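Local coordinates for protein separin (Saccharomyces cerevisiae, PDB 5U1T) that cleaves the cohesin subunit MCD1/SCC1 at the onset of anaphase as a caspase-like cysteine protease, allowing chromosomes to segregate, at residues 1246-1250 with 1352-1356; 1293-1299 with 1343-1347. All coordinates share one frame; numbering follows the deposited sequence.

Contact 1 of 2, residues 1246-1250 with 1352-1356; sequences SPEVV and TNSIF
A short, weakly bonded antiparallel pairing between residues 1247-1249 and 1353-1355 lies at the surface of the region assigned to peptidase family C50. Two backbone hydrogen bonds define its register. Ile-1355 N donates to Pro-1247 O at 2.9 Å, with an N-H...O angle of 161°. Val-1249 N donates to Asn-1353 O at 2.8 Å, with a more bent angle of 148°. Between these bonds lies the non-hydrogen-bonded pair Glu-1248 and Ser-1354, whose CA atoms are 4.4 Å apart and whose side chains diverge. The pairing is brief: beyond Val-1249 N the next approach, Val-1249 O to Asn-1353 O at 3.3 Å, sets two acceptors against each other and is no bond.

In the fold, 1248-1249 runs against the first residues of strand 1353-1362, which further along pairs in parallel with strands 1132-1139 and 1382-1385. This mixed sheet is separate from the six-stranded one that leads to Cys-1497, the active-site cysteine by similarity. The 101 residues between the two segments contain helices and no strand, so the pairing closes the base of a largely helical excursion.

Apolar contact is spread over two branches of Ile-1355. With chi1 at 51°, CG1 sits between the backbone N and the carbonyl carbon and packs on Pro-1247, 3.7 Å from its CA and 4.1 Å from its CB. CG2, anti to the carbonyl carbon, meets the Val-1249 CG2 methyl, also at 4.1 Å. Ser-1354 contributes mainly through CB, which lies beside Pro-1247 O. Before the strand, an ST turn shapes the approach: Ser-1246 OG accepts from Glu-1248 N at 3.1 Å. The Glu-1248 side chain leaves the pairing, and its OE1 forms a salt bridge with Arg-1347 NH1.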
ATOM      1  N   SER A1246      56.330  21.126  -4.788  1.00 60.38           N
ATOM      2  CA  SER A1246      57.518  21.619  -4.111  1.00 60.22           C
ATOM      3  C   SER A1246      57.195  22.723  -3.106  1.00 59.81           C
ATOM      4  O   SER A1246      56.443  23.667  -3.402  1.00 59.60           O
ATOM      5  CB  SER A1246      58.558  22.116  -5.121  1.00 61.35           C
ATOM      6  OG  SER A1246      59.498  22.963  -4.493  1.00 55.21           O
ATOM      7  N   PRO A1247      57.764  22.595  -1.902  1.00 53.07           N
ATOM      8  CA  PRO A1247      57.579  23.562  -0.824  1.00 57.79           C
ATOM      9  C   PRO A1247      58.422  24.814  -1.013  1.00 69.53           C
ATOM     10  O   PRO A1247      58.301  25.710  -0.185  1.00 71.47           O
ATOM     11  CB  PRO A1247      58.030  22.787   0.409  1.00 56.79           C
ATOM     12  CG  PRO A1247      59.025  21.830  -0.116  1.00 56.24           C
ATOM     13  CD  PRO A1247      58.534  21.421  -1.461  1.00 51.61           C
ATOM     14  N   GLU A1248      59.243  24.877  -2.069  1.00 69.10           N
ATOM     15  CA  GLU A1248      60.169  25.994  -2.287  1.00 63.77           C
ATOM     16  C   GLU A1248      59.486  27.270  -2.788  1.00 64.75           C
ATOM     17  O   GLU A1248      58.614  27.208  -3.650  1.00 69.16           O
ATOM     18  CB  GLU A1248      61.246  25.591  -3.296  1.00 63.35           C
ATOM     19  CG  GLU A1248      62.205  24.515  -2.831  1.00 61.72           C
ATOM     20  CD  GLU A1248      63.323  24.245  -3.847  1.00 71.16           C
ATOM     21  OE1 GLU A1248      63.627  25.127  -4.684  1.00 70.59           O
ATOM     22  OE2 GLU A1248      63.908  23.141  -3.820  1.00 76.40           O
ATOM     23  N   VAL A1249      59.892  28.426  -2.266  1.00 68.09           N
ATOM     24  CA  VAL A1249      59.474  29.699  -2.859  1.00 71.93           C
ATOM     25  C   VAL A1249      60.632  30.380  -3.603  1.00 75.25           C
ATOM     26  O   VAL A1249      61.706  30.589  -3.030  1.00 79.38           O
ATOM     27  CB  VAL A1249      58.942  30.675  -1.810  1.00 73.61           C
ATOM     28  CG1 VAL A1249      58.197  31.820  -2.489  1.00 67.72           C
ATOM     29  CG2 VAL A1249      58.049  29.955  -0.828  1.00 76.72           C
ATOM     30  N   VAL A1250      60.427  30.739  -4.869  1.00 71.32           N
ATOM     31  CA  VAL A1250      61.510  31.374  -5.619  1.00 73.06           C
ATOM     32  C   VAL A1250      61.795  32.779  -5.081  1.00 72.28           C
ATOM     33  O   VAL A1250      60.872  33.510  -4.727  1.00 69.12           O
ATOM     34  CB  VAL A1250      61.201  31.451  -7.140  1.00 65.20           C
ATOM     35  CG1 VAL A1250      60.812  30.084  -7.663  1.00 59.87           C
ATOM     36  CG2 VAL A1250      60.103  32.469  -7.431  1.00 69.51           C
ATOM     37  N   THR A1352      66.900  30.340   0.557  1.00 96.68           N
ATOM     38  CA  THR A1352      66.008  29.225   0.948  1.00 97.34           C
ATOM     39  C   THR A1352      64.786  29.662   1.765  1.00 93.56           C
ATOM     40  O   THR A1352      64.777  29.581   2.992  1.00 95.63           O
ATOM     41  CB  THR A1352      66.751  28.153   1.778  1.00 95.28           C
ATOM     42  OG1 THR A1352      67.954  27.771   1.100  1.00 96.06           O
ATOM     43  CG2 THR A1352      65.851  26.910   1.988  1.00 94.23           C
ATOM     44  N   ASN A1353      63.756  30.129   1.078  1.00 93.85           N
ATOM     45  CA  ASN A1353      62.485  30.434   1.724  1.00 92.19           C
ATOM     46  C   ASN A1353      61.447  29.477   1.199  1.00 87.38           C
ATOM     47  O   ASN A1353      61.223  29.381  -0.010  1.00 88.47           O
ATOM     48  CB  ASN A1353      62.060  31.882   1.469  1.00 94.23           C
ATOM     49  CG  ASN A1353      62.932  32.885   2.224  1.00104.47           C
ATOM     50  OD1 ASN A1353      63.562  32.549   3.243  1.00108.73           O
ATOM     51  ND2 ASN A1353      62.962  34.132   1.733  1.00107.61           N
ATOM     52  N   SER A1354      60.821  28.749   2.105  1.00 87.31           N
ATOM     53  CA  SER A1354      59.823  27.778   1.704  1.00 78.35           C
ATOM     54  C   SER A1354      58.502  28.041   2.418  1.00 73.80           C
ATOM     55  O   SER A1354      58.440  28.845   3.354  1.00 72.54           O
ATOM     56  CB  SER A1354      60.338  26.371   1.988  1.00 73.35           C
ATOM     57  OG  SER A1354      60.651  26.223   3.357  1.00 74.09           O
ATOM     58  N   ILE A1355      57.439  27.376   1.967  1.00 78.01           N
ATOM     59  CA  ILE A1355      56.158  27.492   2.635  1.00 68.04           C
ATOM     60  C   ILE A1355      56.241  26.699   3.926  1.00 68.32           C
ATOM     61  O   ILE A1355      57.164  25.906   4.125  1.00 62.09           O
ATOM     62  CB  ILE A1355      54.970  27.017   1.748  1.00 68.73           C
ATOM     63  CG1 ILE A1355      55.216  25.626   1.142  1.00 66.24           C
ATOM     64  CG2 ILE A1355      54.691  28.031   0.641  1.00 63.89           C
ATOM     65  CD1 ILE A1355      54.677  24.467   1.974  1.00 64.96           C
ATOM     66  N   PHE A1356      55.267  26.935   4.796  1.00 69.90           N
ATOM     67  CA  PHE A1356      55.291  26.465   6.170  1.00 68.76           C
ATOM     68  C   PHE A1356      54.681  25.072   6.339  1.00 68.57           C
ATOM     69  O   PHE A1356      55.109  24.288   7.187  1.00 64.32           O
ATOM     70  CB  PHE A1356      54.547  27.477   7.037  1.00 71.80           C
ATOM     71  CG  PHE A1356      54.458  27.100   8.489  1.00 80.86           C
ATOM     72  CD1 PHE A1356      53.399  26.317   8.956  1.00 72.91           C
ATOM     73  CD2 PHE A1356      55.419  27.565   9.400  1.00 86.18           C
ATOM     74  CE1 PHE A1356      53.312  25.972  10.287  1.00 76.35           C
ATOM     75  CE2 PHE A1356      55.340  27.239  10.756  1.00 84.28           C
ATOM     76  CZ  PHE A1356      54.289  26.434  11.196  1.00 84.93           C
TER

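Contact 2 of 2, residues 1293-1299 with 1343-1347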
ATOM      1  N   PHE A1293      60.936  25.351 -13.467  1.00 57.24           N
ATOM      2  CA  PHE A1293      62.304  25.086 -13.914  1.00 56.66           C
ATOM      3  C   PHE A1293      63.282  25.347 -12.777  1.00 55.14           C
ATOM      4  O   PHE A1293      64.129  24.505 -12.479  1.00 53.23           O
ATOM      5  CB  PHE A1293      62.653  25.935 -15.148  1.00 55.66           C
ATOM      6  CG  PHE A1293      62.042  25.420 -16.419  1.00 55.66           C
ATOM      7  CD1 PHE A1293      60.751  25.789 -16.785  1.00 55.69           C
ATOM      8  CD2 PHE A1293      62.740  24.534 -17.226  1.00 51.04           C
ATOM      9  CE1 PHE A1293      60.174  25.292 -17.924  1.00 50.21           C
ATOM     10  CE2 PHE A1293      62.174  24.041 -18.375  1.00 55.99           C
ATOM     11  CZ  PHE A1293      60.885  24.420 -18.725  1.00 53.11           C
ATOM     12  N   LEU A1294      63.126  26.502 -12.133  1.00 52.31           N
ATOM     13  CA  LEU A1294      63.903  26.866 -10.958  1.00 51.21           C
ATOM     14  C   LEU A1294      63.748  25.877  -9.816  1.00 57.06           C
ATOM     15  O   LEU A1294      64.567  25.834  -8.905  1.00 57.53           O
ATOM     16  CB  LEU A1294      63.507  28.253 -10.468  1.00 53.15           C
ATOM     17  CG  LEU A1294      63.883  29.405 -11.384  1.00 53.87           C
ATOM     18  CD1 LEU A1294      63.823  30.734 -10.645  1.00 52.83           C
ATOM     19  CD2 LEU A1294      65.263  29.145 -11.953  1.00 53.79           C
ATOM     20  N   LYS A1295      62.687  25.084  -9.829  1.00 57.63           N
ATOM     21  CA  LYS A1295      62.503  24.197  -8.709  1.00 54.39           C
ATOM     22  C   LYS A1295      63.178  22.845  -8.959  1.00 54.69           C
ATOM     23  O   LYS A1295      63.318  22.047  -8.042  1.00 62.92           O
ATOM     24  CB  LYS A1295      61.007  24.068  -8.380  1.00 63.39           C
ATOM     25  CG  LYS A1295      60.477  25.299  -7.613  1.00 62.44           C
ATOM     26  CD  LYS A1295      58.961  25.365  -7.500  1.00 60.14           C
ATOM     27  CE  LYS A1295      58.543  26.580  -6.658  1.00 60.25           C
ATOM     28  NZ  LYS A1295      57.074  26.846  -6.592  1.00 62.14           N
ATOM     29  N   LEU A1296      63.647  22.597 -10.171  1.00 50.73           N
ATOM     30  CA  LEU A1296      64.407  21.378 -10.423  1.00 53.96           C
ATOM     31  C   LEU A1296      65.776  21.376  -9.685  1.00 61.29           C
ATOM     32  O   LEU A1296      66.369  22.430  -9.434  1.00 59.59           O
ATOM     33  CB  LEU A1296      64.632  21.191 -11.927  1.00 53.98           C
ATOM     34  CG  LEU A1296      63.422  21.171 -12.849  1.00 60.02           C
ATOM     35  CD1 LEU A1296      63.815  21.535 -14.272  1.00 56.50           C
ATOM     36  CD2 LEU A1296      62.769  19.803 -12.801  1.00 56.42           C
ATOM     37  N   ASN A1297      66.271  20.186  -9.339  1.00 63.57           N
ATOM     38  CA  ASN A1297      67.593  20.034  -8.744  1.00 60.38           C
ATOM     39  C   ASN A1297      68.542  19.362  -9.727  1.00 63.79           C
ATOM     40  O   ASN A1297      68.433  18.156  -9.967  1.00 65.22           O
ATOM     41  CB  ASN A1297      67.517  19.220  -7.449  1.00 63.09           C
ATOM     42  CG  ASN A1297      68.888  19.054  -6.756  1.00 68.74           C
ATOM     43  OD1 ASN A1297      69.915  19.602  -7.205  1.00 65.10           O
ATOM     44  ND2 ASN A1297      68.901  18.298  -5.658  1.00 62.26           N
ATOM     45  N   PRO A1298      69.485  20.137 -10.294  1.00 63.20           N
ATOM     46  CA  PRO A1298      70.422  19.580 -11.268  1.00 61.59           C
ATOM     47  C   PRO A1298      71.271  18.459 -10.698  1.00 65.27           C
ATOM     48  O   PRO A1298      71.864  17.698 -11.456  1.00 69.72           O
ATOM     49  CB  PRO A1298      71.280  20.781 -11.649  1.00 56.73           C
ATOM     50  CG  PRO A1298      70.395  21.942 -11.410  1.00 58.50           C
ATOM     51  CD  PRO A1298      69.632  21.596 -10.180  1.00 60.65           C
ATOM     52  N   GLN A1299      71.317  18.339  -9.381  1.00 67.09           N
ATOM     53  CA  GLN A1299      72.182  17.345  -8.774  1.00 66.84           C
ATOM     54  C   GLN A1299      71.514  15.962  -8.722  1.00 72.21           C
ATOM     55  O   GLN A1299      72.202  14.940  -8.656  1.00 71.20           O
ATOM     56  CB  GLN A1299      72.614  17.812  -7.381  1.00 72.13           C
ATOM     57  CG  GLN A1299      73.427  19.121  -7.387  1.00 70.91           C
ATOM     58  CD  GLN A1299      74.453  19.200  -8.541  1.00 77.76           C
ATOM     59  OE1 GLN A1299      75.326  18.331  -8.681  1.00 76.35           O
ATOM     60  NE2 GLN A1299      74.347  20.255  -9.369  1.00 72.23           N
ATOM     61  N   ILE A1343      69.734  27.242 -14.458  1.00 57.24           N
ATOM     62  CA  ILE A1343      69.154  26.630 -13.267  1.00 60.48           C
ATOM     63  C   ILE A1343      70.266  26.415 -12.222  1.00 60.74           C
ATOM     64  O   ILE A1343      70.097  26.778 -11.058  1.00 61.24           O
ATOM     65  CB  ILE A1343      68.399  25.291 -13.601  1.00 58.33           C
ATOM     66  CG1 ILE A1343      67.148  25.563 -14.450  1.00 52.32           C
ATOM     67  CG2 ILE A1343      67.974  24.554 -12.333  1.00 49.96           C
ATOM     68  CD1 ILE A1343      66.496  24.313 -15.016  1.00 44.54           C
ATOM     69  N   LYS A1344      71.409  25.867 -12.638  1.00 63.56           N
ATOM     70  CA  LYS A1344      72.567  25.737 -11.740  1.00 62.35           C
ATOM     71  C   LYS A1344      72.939  27.073 -11.101  1.00 61.77           C
ATOM     72  O   LYS A1344      73.162  27.150  -9.893  1.00 63.44           O
ATOM     73  CB  LYS A1344      73.771  25.154 -12.477  1.00 57.75           C
ATOM     74  CG  LYS A1344      73.797  23.640 -12.464  1.00 61.48           C
ATOM     75  CD  LYS A1344      74.884  23.094 -13.376  1.00 60.89           C
ATOM     76  CE  LYS A1344      74.843  21.576 -13.408  1.00 63.84           C
ATOM     77  NZ  LYS A1344      75.843  21.012 -14.345  1.00 73.67           N
ATOM     78  N   LYS A1345      72.953  28.129 -11.904  1.00 60.38           N
ATOM     79  CA  LYS A1345      73.291  29.459 -11.407  1.00 64.62           C
ATOM     80  C   LYS A1345      72.297  29.934 -10.359  1.00 67.82           C
ATOM     81  O   LYS A1345      72.659  30.621  -9.412  1.00 73.27           O
ATOM     82  CB  LYS A1345      73.355  30.469 -12.560  1.00 68.05           C
ATOM     83  CG  LYS A1345      73.993  31.818 -12.208  1.00 67.87           C
ATOM     84  CD  LYS A1345      73.895  32.790 -13.379  1.00 71.29           C
ATOM     85  CE  LYS A1345      74.711  34.053 -13.111  1.00 84.07           C
ATOM     86  NZ  LYS A1345      74.788  34.989 -14.282  1.00 86.14           N
ATOM     87  N   TYR A1346      71.040  29.557 -10.529  1.00 74.47           N
ATOM     88  CA  TYR A1346      69.986  30.016  -9.639  1.00 66.42           C
ATOM     89  C   TYR A1346      70.053  29.286  -8.304  1.00 71.20           C
ATOM     90  O   TYR A1346      70.024  29.913  -7.232  1.00 70.36           O
ATOM     91  CB  TYR A1346      68.611  29.821 -10.272  1.00 60.60           C
ATOM     92  CG  TYR A1346      67.512  30.075  -9.277  1.00 68.64           C
ATOM     93  CD1 TYR A1346      67.080  31.367  -9.011  1.00 65.13           C
ATOM     94  CD2 TYR A1346      66.934  29.026  -8.566  1.00 59.95           C
ATOM     95  CE1 TYR A1346      66.096  31.600  -8.093  1.00 66.63           C
ATOM     96  CE2 TYR A1346      65.972  29.255  -7.652  1.00 58.79           C
ATOM     97  CZ  TYR A1346      65.546  30.537  -7.418  1.00 63.66           C
ATOM     98  OH  TYR A1346      64.557  30.756  -6.491  1.00 71.75           O
ATOM     99  N   ARG A1347      70.116  27.957  -8.382  1.00 69.56           N
ATOM    100  CA  ARG A1347      70.250  27.116  -7.202  1.00 67.76           C
ATOM    101  C   ARG A1347      71.480  27.505  -6.371  1.00 73.41           C
ATOM    102  O   ARG A1347      71.421  27.530  -5.146  1.00 79.67           O
ATOM    103  CB  ARG A1347      70.344  25.643  -7.607  1.00 65.74           C
ATOM    104  CG  ARG A1347      69.234  25.159  -8.537  1.00 72.20           C
ATOM    105  CD  ARG A1347      67.892  25.172  -7.871  1.00 68.74           C
ATOM    106  NE  ARG A1347      67.761  24.078  -6.924  1.00 67.16           N
ATOM    107  CZ  ARG A1347      66.652  23.835  -6.236  1.00 64.28           C
ATOM    108  NH1 ARG A1347      65.585  24.604  -6.406  1.00 67.22           N
ATOM    109  NH2 ARG A1347      66.600  22.821  -5.388  1.00 69.23           N
TER
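Leu-1294 and Tyr-1346 lead the packing of the end of helix 1287-1294, and the loop running on from it, against the last turn of helix 1332-1347, within the strand-free, largely helical excursion between strands 1248-1249 and 1353-1362. The aromatic part is a CH-pi contact: Leu-1294 CD1 stands 3.6 Å from the Tyr-1346 ring centroid and 13° off the ring normal, while CD2 covers the same ring nearer CG. The phenol oxygen, Tyr-1346 OH, is hydrogen-bonded to Asp-1251 N.

The other apolar contacts centre on Ile-1343. Its CD1 reaches Leu-1296 CD1 at 3.9 Å and approaches Phe-1293 at the ring edge, whereas the other branch, CG2, meets Pro-1298 CG at 3.7 Å. The Lys-1344 chain, extended beyond CG, slides past the same proline in the opposite direction, with Lys-1344 CG 3.9 Å from Pro-1298 CB.

The polar part belongs to Arg-1347, folded back by bends at chi2 and chi3. Leu-1296 O lies over one face of the guanidinium without a hydrogen bond. NH1, which also serves Glu-1248, donates to Leu-1294 O at 3.0 Å; the bond is bent, with an N-H...O angle of 134°, and the oxygen is tilted 29° from the guanidinium plane although NH1 lies in the carbonyl plane.

In the fold
Contact 1 lies at the surface with no buried residue, whereas contact 2 is partly buried, with Phe-1293, Leu-1294, Ile-1343 and Tyr-1346 enclosed. Their chemistry follows: backbone hydrogen bonds carry the strand pairing, side-chain packing the helix-end contact, which covers about twice the area (502 against 244 Å²). Contact 2 is nested in the loop that contact 1 closes, and helix 1332-1347 is followed in the chain by strand 1353-1362, so one continuous piece of chain supplies a partner to each. With centres about 14 Å apart, they touch directly: the salt bridge from Glu-1248 spans them, and the Lys-1295 chain packs by Ser-1246 and Glu-1248.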